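Long-range contacts in CheC, inhibitor of MCP methylation / FliN fusion protein (Thermotoga maritima, PDB 4HYN), which probably serves in the flagellar rotor switch as a CheC-family phosphatase that removes phosphate from the chemotaxis response regulator CheY: residues G13-I18 against T122-L127; S28-R33 against D87-G92; S55-V60 against I141-D146; E67-L72 against K189-Y194; V74-K79 against T149-V154. All blocks are in the same frame, centred on the assembly; numbering follows the deposited sequence.

Contact 1 of 5, residues G13-I18 against T122-L127; sequences GEIGNI and TSLSEL
Ile15 and Ile18 of helix 6-30 interdigitate with Ser123, Leu124 and Leu127 of helix 103-128. Each segment lies within one of the two CheC-like sequence ranges of the fold, on a long helix, and here the helices pack by their side chains. The axes of the two segments come within 9.9 Å, and their directions differ by 128°. Ile15 is one bump. Its CG1 branch takes the crowded rotamer between backbone N and carbonyl carbon (chi1 74°), and this leaves CG2 and CD1 to reach different partners. CD1 meets Leu124 CD1 at 3.7 Å, the two side chains crossing at a slant. CG2 meets Leu127 CD1 at 4.0 Å.

Leu127 is forked between the two isoleucines. One methyl goes to Ile15, as above. The other, CD2, touches Ile18 CD1 at 4.1 Å, with the two side chains about at right angles. Leu127 thus fills the hollow between Ile15 and Ile18, one turn apart on the same helix face. The inner side of this cluster is closed by helix 185-200, where Met191 touches both Ile15 and Leu124 and Phe195 also reaches Ile15. The outer side, at Ile18, is exposed. There the small Ser123 leaves room for the isoleucine branch. Ile18 CG2 rests against the serine hydroxyl oxygen, Ser123 OG, at 3.3 Å.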
# COMPACT_ATOMS: atom_id res chain seq x y z
N GLY A 13 -5.69 8.76 -6.34
CA GLY A 13 -4.39 9.09 -6.87
C GLY A 13 -3.75 10.28 -6.19
O GLY A 13 -2.57 10.27 -5.86
N GLU A 14 -4.56 11.31 -5.95
CA GLU A 14 -4.09 12.52 -5.32
C GLU A 14 -3.66 12.31 -3.87
O GLU A 14 -2.53 12.65 -3.51
CB GLU A 14 -5.14 13.62 -5.46
CG GLU A 14 -5.39 13.97 -6.93
CD GLU A 14 -6.45 15.03 -7.14
OE1 GLU A 14 -6.18 15.99 -7.89
OE2 GLU A 14 -7.56 14.89 -6.59
N ILE A 15 -4.52 11.70 -3.06
CA ILE A 15 -4.16 11.45 -1.67
C ILE A 15 -3.04 10.41 -1.61
O ILE A 15 -2.20 10.44 -0.71
CB ILE A 15 -5.40 11.04 -0.79
CG1 ILE A 15 -5.84 9.61 -1.08
CG2 ILE A 15 -6.57 12.00 -1.01
CD1 ILE A 15 -5.15 8.58 -0.20
N GLY A 16 -3.00 9.51 -2.59
CA GLY A 16 -1.96 8.49 -2.65
C GLY A 16 -0.60 9.13 -2.87
O GLY A 16 0.39 8.70 -2.29
N ASN A 17 -0.54 10.17 -3.71
CA ASN A 17 0.72 10.85 -3.96
C ASN A 17 1.22 11.57 -2.70
O ASN A 17 2.42 11.62 -2.44
CB ASN A 17 0.60 11.85 -5.12
CG ASN A 17 0.89 11.21 -6.47
OD1 ASN A 17 -0.01 10.96 -7.28
ND2 ASN A 17 2.16 10.95 -6.73
N ILE A 18 0.28 12.10 -1.92
CA ILE A 18 0.63 12.81 -0.71
C ILE A 18 0.97 11.87 0.44
O ILE A 18 2.03 11.97 1.04
CB ILE A 18 -0.51 13.75 -0.28
CG1 ILE A 18 -0.74 14.82 -1.35
CG2 ILE A 18 -0.19 14.40 1.06
CD1 ILE A 18 -2.00 15.62 -1.13
N THR A 122 -0.74 9.25 9.07
CA THR A 122 -0.61 10.58 9.66
C THR A 122 -0.91 11.65 8.60
O THR A 122 -1.62 12.62 8.87
CB THR A 122 0.79 10.80 10.22
OG1 THR A 122 1.03 9.84 11.26
CG2 THR A 122 0.94 12.21 10.79
N SER A 123 -0.38 11.45 7.40
CA SER A 123 -0.59 12.37 6.30
C SER A 123 -2.05 12.37 5.90
O SER A 123 -2.64 13.42 5.66
CB SER A 123 0.26 11.97 5.10
OG SER A 123 -0.02 12.79 3.98
N LEU A 124 -2.64 11.18 5.86
CA LEU A 124 -4.04 11.03 5.51
C LEU A 124 -4.94 11.70 6.55
O LEU A 124 -5.90 12.39 6.20
CB LEU A 124 -4.40 9.54 5.39
CG LEU A 124 -5.72 9.22 4.67
CD1 LEU A 124 -5.69 9.83 3.25
CD2 LEU A 124 -5.97 7.71 4.62
N SER A 125 -4.61 11.53 7.82
CA SER A 125 -5.40 12.13 8.90
C SER A 125 -5.42 13.65 8.80
O SER A 125 -6.48 14.27 8.92
CB SER A 125 -4.87 11.68 10.26
OG SER A 125 -4.98 10.28 10.39
N GLU A 126 -4.26 14.25 8.58
CA GLU A 126 -4.17 15.69 8.45
C GLU A 126 -4.92 16.13 7.20
O GLU A 126 -5.67 17.10 7.23
CB GLU A 126 -2.70 16.13 8.38
CG GLU A 126 -1.94 15.89 9.68
CD GLU A 126 -0.44 16.15 9.58
OE1 GLU A 126 0.14 15.93 8.50
OE2 GLU A 126 0.15 16.55 10.60
N LEU A 127 -4.77 15.36 6.13
CA LEU A 127 -5.41 15.66 4.85
C LEU A 127 -6.93 15.67 4.94
O LEU A 127 -7.57 16.63 4.53
CB LEU A 127 -4.92 14.66 3.79
CG LEU A 127 -4.74 15.12 2.33
CD1 LEU A 127 -6.05 15.03 1.58
CD2 LEU A 127 -4.16 16.54 2.27

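Contact 2 of 5, residues S28-R33 against D87-G92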
# COMPACT_ATOMS: atom_id res chain seq x y z
N SER A 28 13.20 7.81 3.03
CA SER A 28 14.35 8.47 2.44
C SER A 28 15.24 9.03 3.54
O SER A 28 16.45 9.14 3.37
CB SER A 28 13.88 9.61 1.55
OG SER A 28 14.96 10.24 0.90
N MSE A 29 14.61 9.44 4.63
CA MSE A 29 15.32 10.01 5.77
C MSE A 29 16.12 8.94 6.51
O MSE A 29 17.23 9.18 6.96
CB MSE A 29 14.32 10.68 6.72
CG MSE A 29 14.71 12.07 7.12
SE MSE A 29 15.13 13.15 5.56
CE MSE A 29 17.01 13.46 5.88
N ILE A 30 15.53 7.75 6.60
CA ILE A 30 16.14 6.60 7.26
C ILE A 30 17.35 6.17 6.44
O ILE A 30 18.43 5.87 6.99
CB ILE A 30 15.11 5.43 7.37
CG1 ILE A 30 14.03 5.78 8.39
CG2 ILE A 30 15.80 4.15 7.76
CD1 ILE A 30 12.94 4.70 8.53
N LEU A 31 17.15 6.09 5.12
CA LEU A 31 18.20 5.72 4.18
C LEU A 31 18.87 7.02 3.74
O LEU A 31 18.41 8.11 4.09
CB LEU A 31 17.60 4.99 2.98
CG LEU A 31 16.95 3.63 3.24
CD1 LEU A 31 15.55 3.62 2.70
CD2 LEU A 31 17.74 2.58 2.55
N GLY A 32 19.96 6.96 2.98
CA GLY A 32 20.58 8.22 2.59
C GLY A 32 20.32 8.54 1.13
O GLY A 32 21.08 9.29 0.52
N ARG A 33 19.25 7.97 0.60
CA ARG A 33 18.89 8.12 -0.81
C ARG A 33 17.56 8.82 -1.03
O ARG A 33 16.64 8.75 -0.20
CB ARG A 33 18.81 6.75 -1.46
CG ARG A 33 20.11 5.98 -1.43
CD ARG A 33 19.94 4.60 -2.01
NE ARG A 33 21.15 3.79 -1.82
CZ ARG A 33 21.87 3.30 -2.82
NH1 ARG A 33 21.53 3.54 -4.08
NH2 ARG A 33 22.90 2.51 -2.57
N ASP A 87 17.77 -5.37 2.17
CA ASP A 87 19.20 -5.13 2.01
C ASP A 87 19.54 -3.68 2.33
O ASP A 87 20.55 -3.40 2.97
CB ASP A 87 19.63 -5.48 0.58
CG ASP A 87 21.15 -5.50 0.41
OD1 ASP A 87 21.66 -4.81 -0.49
OD2 ASP A 87 21.84 -6.23 1.17
N LEU A 88 18.68 -2.76 1.89
CA LEU A 88 18.86 -1.33 2.14
C LEU A 88 18.78 -1.03 3.64
O LEU A 88 19.65 -0.34 4.18
CB LEU A 88 17.79 -0.53 1.39
CG LEU A 88 18.17 0.30 0.16
CD1 LEU A 88 19.61 0.09 -0.20
CD2 LEU A 88 17.26 -0.05 -1.01
N MSE A 89 17.76 -1.56 4.30
CA MSE A 89 17.58 -1.37 5.74
C MSE A 89 18.76 -1.94 6.53
O MSE A 89 19.11 -1.43 7.60
CB MSE A 89 16.30 -2.04 6.23
CG MSE A 89 14.98 -1.36 5.83
SE MSE A 89 14.70 0.43 6.60
CE MSE A 89 14.49 1.41 4.95
N MSE A 90 19.37 -3.00 6.01
CA MSE A 90 20.49 -3.65 6.68
C MSE A 90 21.86 -3.04 6.39
O MSE A 90 22.87 -3.51 6.91
CB MSE A 90 20.48 -5.15 6.39
CG MSE A 90 19.43 -5.90 7.19
SE MSE A 90 18.79 -7.50 6.33
CE MSE A 90 20.29 -8.66 6.68
N GLY A 91 21.88 -1.97 5.60
CA GLY A 91 23.12 -1.29 5.29
C GLY A 91 23.63 -1.38 3.86
O GLY A 91 24.44 -0.56 3.44
N GLY A 92 23.13 -2.36 3.10
CA GLY A 92 23.57 -2.56 1.73
C GLY A 92 23.23 -1.49 0.70
O GLY A 92 22.66 -0.44 1.02
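Asp87 O takes two backbone N-H groups at the end of helix 79-89, the end whose Leu88 and Met89 meet Ile30, Leu31 and Arg33. The stronger bond comes from Gly92 N at 2.8 Å. Met90 N adds a weak one at 3.3 Å. Gly91 N also reaches back, to Leu88 O, and the helix closes in a Schellman motif. Gly91 has phi 112°, where a side chain would strike the carbonyl oxygen before it.

Across the contact the touching atoms are carbon and selenium, apart from Arg33 NE near Leu88 CD1. Leu31 is the first residue past the end of helix 6-30, and its two methyls part company. CD2 presses on Leu88 CB at 3.3 Å. CD1 touches the end methyl of Met89, atom CE, at the same distance. Met89 is a selenomethionine, and its chain bends at chi2 (-65°) and again at chi3, which brings CE round to Leu31. These approaches are short for carbon atoms, and Leu88 has a nearly eclipsed chi2, so the exact fit is uncertain.

The arrangement is a meeting of two helix C-termini at the surface of the CheC-like fold. Helix 103-128 closes one side: Ala108 and Ala112 touch Met89, and Gln115 touches Ile30. Ile30 CG2 lies 4.0 Å from Met89 SE, the two side chains crossing at about a right angle. Arg33 passes by Leu88 CD1 with its NE, and its NH1 bonds to Glu172 O. Ser28 OG is modelled 2.5 Å from Arg33 O, a hydrogen bond rather short to be taken exactly.

Contact 3 of 5, residues S55-V60 against I141-D146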
# COMPACT_ATOMS: atom_id res chain seq x y z
N SER A 55 0.66 -13.01 -9.20
CA SER A 55 1.16 -14.37 -9.39
C SER A 55 2.44 -14.55 -8.59
O SER A 55 3.04 -13.58 -8.12
CB SER A 55 1.44 -14.63 -10.88
OG SER A 55 2.60 -13.93 -11.30
N GLY A 56 2.85 -15.80 -8.42
CA GLY A 56 4.06 -16.08 -7.67
C GLY A 56 3.92 -15.87 -6.17
O GLY A 56 2.86 -15.51 -5.68
N GLU A 57 4.99 -16.14 -5.45
CA GLU A 57 5.01 -16.00 -4.00
C GLU A 57 5.37 -14.54 -3.68
O GLU A 57 6.42 -14.06 -4.10
CB GLU A 57 6.06 -16.96 -3.41
CG GLU A 57 5.80 -17.41 -1.99
CD GLU A 57 6.74 -18.54 -1.57
OE1 GLU A 57 7.47 -18.38 -0.56
OE2 GLU A 57 6.76 -19.59 -2.25
N GLN A 58 4.47 -13.84 -2.99
CA GLN A 58 4.69 -12.44 -2.66
C GLN A 58 4.46 -12.10 -1.19
O GLN A 58 3.97 -12.92 -0.41
CB GLN A 58 3.82 -11.54 -3.54
CG GLN A 58 4.14 -11.71 -5.02
CD GLN A 58 3.62 -10.59 -5.89
OE1 GLN A 58 3.25 -10.81 -7.04
NE2 GLN A 58 3.60 -9.38 -5.35
N VAL A 59 4.81 -10.87 -0.81
CA VAL A 59 4.65 -10.41 0.56
C VAL A 59 3.48 -9.44 0.66
O VAL A 59 3.40 -8.49 -0.10
CB VAL A 59 5.94 -9.73 1.06
CG1 VAL A 59 5.74 -9.15 2.47
CG2 VAL A 59 7.09 -10.74 1.07
N VAL A 60 2.56 -9.73 1.57
CA VAL A 60 1.41 -8.85 1.78
C VAL A 60 1.51 -8.24 3.16
O VAL A 60 1.70 -8.95 4.15
CB VAL A 60 0.05 -9.59 1.60
CG1 VAL A 60 -0.04 -10.20 0.21
CG2 VAL A 60 -0.13 -10.65 2.65
N ILE A 141 3.95 -13.85 3.98
CA ILE A 141 4.21 -14.28 2.63
C ILE A 141 3.02 -15.11 2.15
O ILE A 141 2.53 -16.00 2.85
CB ILE A 141 5.54 -15.06 2.56
CG1 ILE A 141 6.03 -15.16 1.13
CG2 ILE A 141 5.40 -16.45 3.16
CD1 ILE A 141 7.46 -15.61 1.05
N LEU A 142 2.49 -14.75 0.99
CA LEU A 142 1.35 -15.43 0.41
C LEU A 142 1.71 -15.97 -0.98
O LEU A 142 2.24 -15.25 -1.82
CB LEU A 142 0.17 -14.46 0.35
CG LEU A 142 -1.24 -14.91 -0.05
CD1 LEU A 142 -1.73 -16.03 0.85
CD2 LEU A 142 -2.19 -13.72 0.06
N ASN A 143 1.48 -17.27 -1.19
CA ASN A 143 1.77 -17.90 -2.47
C ASN A 143 0.55 -17.84 -3.39
O ASN A 143 -0.35 -18.68 -3.29
CB ASN A 143 2.20 -19.36 -2.27
CG ASN A 143 2.83 -19.97 -3.52
OD1 ASN A 143 2.72 -19.43 -4.63
ND2 ASN A 143 3.51 -21.11 -3.35
N PHE A 144 0.53 -16.84 -4.27
CA PHE A 144 -0.58 -16.66 -5.21
C PHE A 144 -0.73 -17.80 -6.22
O PHE A 144 -1.77 -17.92 -6.87
CB PHE A 144 -0.46 -15.30 -5.92
CG PHE A 144 -0.73 -14.13 -5.02
CD1 PHE A 144 0.28 -13.57 -4.26
CD2 PHE A 144 -2.03 -13.64 -4.88
CE1 PHE A 144 0.02 -12.53 -3.37
CE2 PHE A 144 -2.30 -12.61 -3.99
CZ PHE A 144 -1.27 -12.05 -3.23
N ASP A 145 0.30 -18.63 -6.35
CA ASP A 145 0.25 -19.77 -7.26
C ASP A 145 -0.36 -21.01 -6.58
O ASP A 145 -0.59 -22.03 -7.23
CB ASP A 145 1.63 -20.07 -7.85
CG ASP A 145 2.04 -19.05 -8.91
OD1 ASP A 145 1.17 -18.29 -9.39
OD2 ASP A 145 3.23 -19.02 -9.26
N ASP A 146 -0.63 -20.91 -5.28
CA ASP A 146 -1.25 -21.99 -4.52
C ASP A 146 -2.76 -21.73 -4.63
O ASP A 146 -3.26 -20.73 -4.13
CB ASP A 146 -0.81 -21.94 -3.06
CG ASP A 146 -1.39 -23.08 -2.22
OD1 ASP A 146 -2.45 -23.64 -2.56
OD2 ASP A 146 -0.76 -23.41 -1.19
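Ile141 pairs with Val59 without hydrogen bonds, where strand 133-143 lies antiparallel to strand 57-66 at one edge of the six-stranded sheet. Its CG1 branch runs anti to the backbone N (chi1 -163°) and extends to Glu57, whose OE1 sits 3.2 Å from Ile141 CD1. The same OE1 forms a salt bridge with Lys79, whose side chain also touches Ile141. A lysine in place of Glu57 would probably leave Lys79 without its mate and set two positive charges beside Ile141.

Leu142 is the hydrogen-bonded partner of Gln58. Leu142 N gives to Gln58 O at 2.7 Å, and Gln58 N gives back to Leu142 O at 2.9 Å. Leu142 CD2 touches Val60 CG1 on the same sheet face.

Asn143 ends the strand opposite Glu57. Its OD1 accepts from Asp145 N in an Asx turn, and a type I turn runs on to Asp146. Phe144 N bonds to Gly56 O at 3.0 Å. The same oxygen lies in plane at the ring edge, while Leu142 CG sits over one ring face. Val60 CG1 meets CZ, also at the edge. Asp145 then turns back to the strand start. Gly56 N points at Asp145 OD1 over 3.2 Å with a nearly straight N-H (172°), meeting the oxygen 59° out of the carboxylate plane.

Contact 4 of 5, residues E67-L72 against K189-Y194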
# COMPACT_ATOMS: atom_id res chain seq x y z
N GLU A 67 -11.24 4.05 14.09
CA GLU A 67 -11.78 5.39 14.38
C GLU A 67 -11.45 6.44 13.33
O GLU A 67 -10.34 6.96 13.27
CB GLU A 67 -11.38 5.87 15.78
CG GLU A 67 -9.89 5.97 16.04
CD GLU A 67 -9.53 5.57 17.45
OE1 GLU A 67 -9.20 4.38 17.68
OE2 GLU A 67 -9.58 6.45 18.35
N GLY A 68 -12.45 6.80 12.53
CA GLY A 68 -12.23 7.77 11.47
C GLY A 68 -12.46 6.97 10.21
O GLY A 68 -13.27 7.34 9.36
N LEU A 69 -11.72 5.87 10.09
CA LEU A 69 -11.84 4.95 8.97
C LEU A 69 -11.80 3.55 9.56
O LEU A 69 -11.14 3.31 10.58
CB LEU A 69 -10.70 5.11 7.97
CG LEU A 69 -10.71 6.37 7.09
CD1 LEU A 69 -9.56 6.31 6.10
CD2 LEU A 69 -12.05 6.48 6.35
N GLU A 70 -12.55 2.63 8.96
CA GLU A 70 -12.58 1.24 9.42
C GLU A 70 -12.44 0.32 8.23
O GLU A 70 -13.22 0.39 7.28
CB GLU A 70 -13.89 0.94 10.15
CG GLU A 70 -14.00 1.58 11.53
CD GLU A 70 -15.38 1.45 12.16
OE1 GLU A 70 -16.20 0.65 11.64
OE2 GLU A 70 -15.64 2.14 13.17
N GLY A 71 -11.43 -0.53 8.27
CA GLY A 71 -11.23 -1.44 7.17
C GLY A 71 -9.81 -1.93 7.06
O GLY A 71 -8.90 -1.47 7.77
N LEU A 72 -9.62 -2.89 6.16
CA LEU A 72 -8.33 -3.49 5.91
C LEU A 72 -7.61 -2.77 4.77
O LEU A 72 -8.21 -2.45 3.75
CB LEU A 72 -8.51 -4.97 5.60
CG LEU A 72 -7.27 -5.84 5.59
CD1 LEU A 72 -6.64 -5.89 6.99
CD2 LEU A 72 -7.66 -7.22 5.12
N LYS A 189 -15.32 5.33 -0.63
CA LYS A 189 -16.53 6.16 -0.57
C LYS A 189 -16.53 6.97 0.73
O LYS A 189 -16.94 8.13 0.76
CB LYS A 189 -17.80 5.29 -0.63
CG LYS A 189 -19.08 6.08 -0.81
CD LYS A 189 -20.18 5.70 0.19
CE LYS A 189 -21.05 4.56 -0.34
NZ LYS A 189 -22.21 4.26 0.56
N LYS A 190 -16.06 6.34 1.80
CA LYS A 190 -15.99 6.97 3.11
C LYS A 190 -14.96 8.10 3.08
O LYS A 190 -15.21 9.18 3.60
CB LYS A 190 -15.61 5.93 4.17
CG LYS A 190 -16.35 6.06 5.48
CD LYS A 190 -16.13 7.42 6.13
CE LYS A 190 -17.39 8.26 6.05
NZ LYS A 190 -17.14 9.72 6.30
N MSE A 191 -13.80 7.85 2.46
CA MSE A 191 -12.76 8.87 2.34
C MSE A 191 -13.26 10.02 1.46
O MSE A 191 -12.88 11.16 1.68
CB MSE A 191 -11.50 8.28 1.70
CG MSE A 191 -10.77 7.24 2.54
SE MSE A 191 -9.30 6.47 1.52
CE MSE A 191 -8.37 8.12 1.14
N TYR A 192 -14.11 9.71 0.49
CA TYR A 192 -14.65 10.72 -0.40
C TYR A 192 -15.61 11.66 0.33
O TYR A 192 -15.69 12.84 -0.01
CB TYR A 192 -15.35 10.08 -1.60
CG TYR A 192 -15.59 11.05 -2.73
CD1 TYR A 192 -14.53 11.68 -3.37
CD2 TYR A 192 -16.89 11.37 -3.13
CE1 TYR A 192 -14.74 12.63 -4.38
CE2 TYR A 192 -17.12 12.31 -4.14
CZ TYR A 192 -16.03 12.94 -4.76
OH TYR A 192 -16.24 13.90 -5.73
N GLU A 193 -16.34 11.16 1.33
CA GLU A 193 -17.26 11.99 2.09
C GLU A 193 -16.48 13.03 2.87
O GLU A 193 -16.88 14.19 2.95
CB GLU A 193 -18.10 11.15 3.06
CG GLU A 193 -19.17 10.30 2.39
CD GLU A 193 -19.76 9.23 3.31
OE1 GLU A 193 -19.83 9.45 4.54
OE2 GLU A 193 -20.14 8.16 2.79
N TYR A 194 -15.35 12.62 3.44
CA TYR A 194 -14.49 13.53 4.20
C TYR A 194 -13.80 14.51 3.25
O TYR A 194 -13.63 15.69 3.56
CB TYR A 194 -13.41 12.75 4.94
CG TYR A 194 -13.86 12.07 6.21
CD1 TYR A 194 -13.70 10.69 6.36
CD2 TYR A 194 -14.41 12.80 7.26
CE1 TYR A 194 -14.07 10.05 7.54
CE2 TYR A 194 -14.79 12.16 8.44
CZ TYR A 194 -14.62 10.79 8.57
OH TYR A 194 -15.00 10.14 9.72
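The Tyr194 ring meets the 67-72 segment by its edge. Gly68 O and Leu69 CD2 both lie near the ring plane there, Leu69 CD2 being 4.3 Å from Tyr194 CE1. One face carries Lys190 NZ, 3.3 Å above the plane and offset to the rim. This amine belongs to the same helix, one turn back, and it is held by a salt bridge to Glu193 OE1 at 3.2 Å.

The phenol end adds a polar link. Tyr194 OH gives a weak hydrogen bond to Gly68 O at 3.3 Å. Tyr194 CG lies anti to the carbonyl carbon (chi1 -78°), a choice that leads the ring out to the Gly68 carbonyl. An alanine here, with no ring or hydroxyl, would probably leave Gly68 O without its weak partner and open a gap beside Leu69 CD2.

Leu69 does the apolar work. Its CD1 touches Met191 CG at 3.9 Å, the two side chains about at right angles. Its CD2 lies 4.2 Å from Lys190 CD, the aliphatic part of a chain that bends at chi2 and chi3. Leu124 of helix 103-128 touches both Leu69 and Met191, so this part is buried.

The segment after strand 57-66 leads into strand 71-78, and Gly71 bonds back to Tyr65. The arrangement is a beta-hairpin loop packed against the C-terminal helix, 185-200.

Contact 5 of 5, residues V74-K79 against T149-V154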
# COMPACT_ATOMS: atom_id res chain seq x y z
N VAL A 74 -4.26 -3.27 2.48
CA VAL A 74 -3.26 -4.25 2.09
C VAL A 74 -2.25 -3.76 1.07
O VAL A 74 -2.61 -3.14 0.08
CB VAL A 74 -3.95 -5.52 1.52
CG1 VAL A 74 -2.92 -6.52 1.01
CG2 VAL A 74 -4.84 -6.15 2.58
N LEU A 75 -0.98 -4.07 1.33
CA LEU A 75 0.12 -3.73 0.43
C LEU A 75 0.69 -5.04 -0.10
O LEU A 75 0.94 -5.97 0.67
CB LEU A 75 1.22 -2.96 1.16
CG LEU A 75 1.00 -1.50 1.52
CD1 LEU A 75 2.32 -0.91 2.01
CD2 LEU A 75 0.52 -0.73 0.30
N VAL A 76 0.87 -5.12 -1.41
CA VAL A 76 1.40 -6.32 -2.05
C VAL A 76 2.74 -6.01 -2.70
O VAL A 76 2.81 -5.25 -3.67
CB VAL A 76 0.41 -6.89 -3.10
CG1 VAL A 76 0.95 -8.18 -3.71
CG2 VAL A 76 -0.95 -7.14 -2.46
N LEU A 77 3.79 -6.61 -2.16
CA LEU A 77 5.15 -6.41 -2.65
C LEU A 77 5.75 -7.74 -3.12
O LEU A 77 5.59 -8.77 -2.47
CB LEU A 77 6.03 -5.82 -1.54
CG LEU A 77 5.76 -4.43 -0.96
CD1 LEU A 77 4.44 -4.40 -0.22
CD2 LEU A 77 6.88 -4.04 -0.01
N ASP A 78 6.46 -7.71 -4.25
CA ASP A 78 7.07 -8.92 -4.76
C ASP A 78 8.42 -9.21 -4.11
O ASP A 78 9.10 -8.30 -3.61
CB ASP A 78 7.16 -8.90 -6.30
CG ASP A 78 8.33 -8.10 -6.84
OD1 ASP A 78 8.88 -8.50 -7.88
OD2 ASP A 78 8.70 -7.06 -6.25
N LYS A 79 8.77 -10.50 -4.07
CA LYS A 79 10.02 -10.96 -3.47
C LYS A 79 11.24 -10.11 -3.79
O LYS A 79 12.04 -9.81 -2.89
CB LYS A 79 10.29 -12.41 -3.87
CG LYS A 79 9.76 -13.46 -2.89
CD LYS A 79 9.96 -14.85 -3.47
CE LYS A 79 10.09 -15.90 -2.39
NZ LYS A 79 8.93 -15.86 -1.47
N THR A 149 -4.82 -20.69 -1.34
CA THR A 149 -4.65 -19.42 -0.65
C THR A 149 -5.70 -18.40 -1.04
O THR A 149 -6.24 -18.43 -2.15
CB THR A 149 -3.25 -18.83 -0.86
OG1 THR A 149 -3.01 -18.63 -2.26
CG2 THR A 149 -2.18 -19.74 -0.27
N GLN A 150 -6.03 -17.52 -0.11
CA GLN A 150 -7.02 -16.49 -0.37
C GLN A 150 -6.44 -15.11 -0.06
O GLN A 150 -5.69 -14.93 0.90
CB GLN A 150 -8.29 -16.74 0.46
CG GLN A 150 -8.98 -18.07 0.13
CD GLN A 150 -10.11 -18.42 1.10
OE1 GLN A 150 -10.46 -19.60 1.26
NE2 GLN A 150 -10.67 -17.41 1.75
N PHE A 151 -6.76 -14.13 -0.90
CA PHE A 151 -6.30 -12.78 -0.66
C PHE A 151 -6.98 -12.28 0.64
O PHE A 151 -8.13 -12.66 0.93
CB PHE A 151 -6.68 -11.88 -1.85
CG PHE A 151 -5.94 -10.58 -1.89
CD1 PHE A 151 -6.45 -9.45 -1.27
CD2 PHE A 151 -4.72 -10.49 -2.56
CE1 PHE A 151 -5.75 -8.24 -1.30
CE2 PHE A 151 -4.02 -9.30 -2.59
CZ PHE A 151 -4.54 -8.17 -1.96
N PRO A 152 -6.27 -11.49 1.48
CA PRO A 152 -6.86 -10.98 2.73
C PRO A 152 -8.25 -10.37 2.47
O PRO A 152 -8.49 -9.74 1.44
CB PRO A 152 -5.84 -9.93 3.16
CG PRO A 152 -4.55 -10.55 2.75
CD PRO A 152 -4.86 -11.06 1.35
N PRO A 153 -9.19 -10.57 3.42
CA PRO A 153 -10.55 -10.04 3.27
C PRO A 153 -10.74 -8.51 3.33
O PRO A 153 -11.30 -7.97 4.29
CB PRO A 153 -11.31 -10.77 4.38
CG PRO A 153 -10.26 -10.82 5.50
CD PRO A 153 -8.98 -11.19 4.74
N VAL A 154 -10.29 -7.83 2.29
CA VAL A 154 -10.45 -6.38 2.20
C VAL A 154 -11.96 -6.08 2.18
O VAL A 154 -12.43 -5.08 2.70
CB VAL A 154 -9.77 -5.87 0.92
CG1 VAL A 154 -9.96 -4.37 0.78
CG2 VAL A 154 -8.29 -6.21 0.95
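Val74 and Phe151 approach from opposite directions, the valine from strand 71-78 and the ring from the loop after strand 133-143. Phe151 CG is anti to the backbone N (chi1 -164°), and the ring reaches the strand with its far end. There CZ touches a methyl of each valine. Val74 CG1 is 3.8 Å from Phe151 CZ. Val76 CG2 is 3.8 Å from Phe151 CE2 and lies at the ring edge near its plane.

Val74 CG2 meets two more loop residues. Pro152 crosses the valine at about a right angle, with Pro152 CB 4.0 Å from Val74 CG2. The same methyl meets Val154 CG2 at 3.8 Å, from a side chain set aslant. Pro152 CD lies 3.4 Å above one face of the Phe151 ring, offset toward the rim. An inverse gamma turn centred on Pro153, with Val154 N bonded to Pro152 O at 2.8 Å, brings Val154 back to the sheet.

Strand 71-78 runs between 57-66 and 177-184, and Phe151 and Val154 also rest on Val182 of the latter. The loop covers the sheet face carrying Val74 and Val76. Leu75 points away from it, to the face where Val59 meets helix 79-89.

In the fold
Contacts 1 and 4 form one core, their centres 13 Å apart. Met191 CE lies 3.5 Å from Ile15 CD1, and Leu124 CD2 is 4.1 Å from Leu69 CD1. Contacts 3 and 5 are closer still, at 8 Å. They share the sheet, and Thr149 OG1 probably bonds to Asn143 O. Leu72, in the 67-72 segment, touches Pro152 and so joins contact 4 to contact 5. Contact 2 stands apart, 24 Å from contact 1 between centres, though both use helix 6-30. No ligand marks an active site. Glu14 and Asn17 fit the E-x-x-N signature of CheC phosphatases, so contact 1 probably adjoins one catalytic surface.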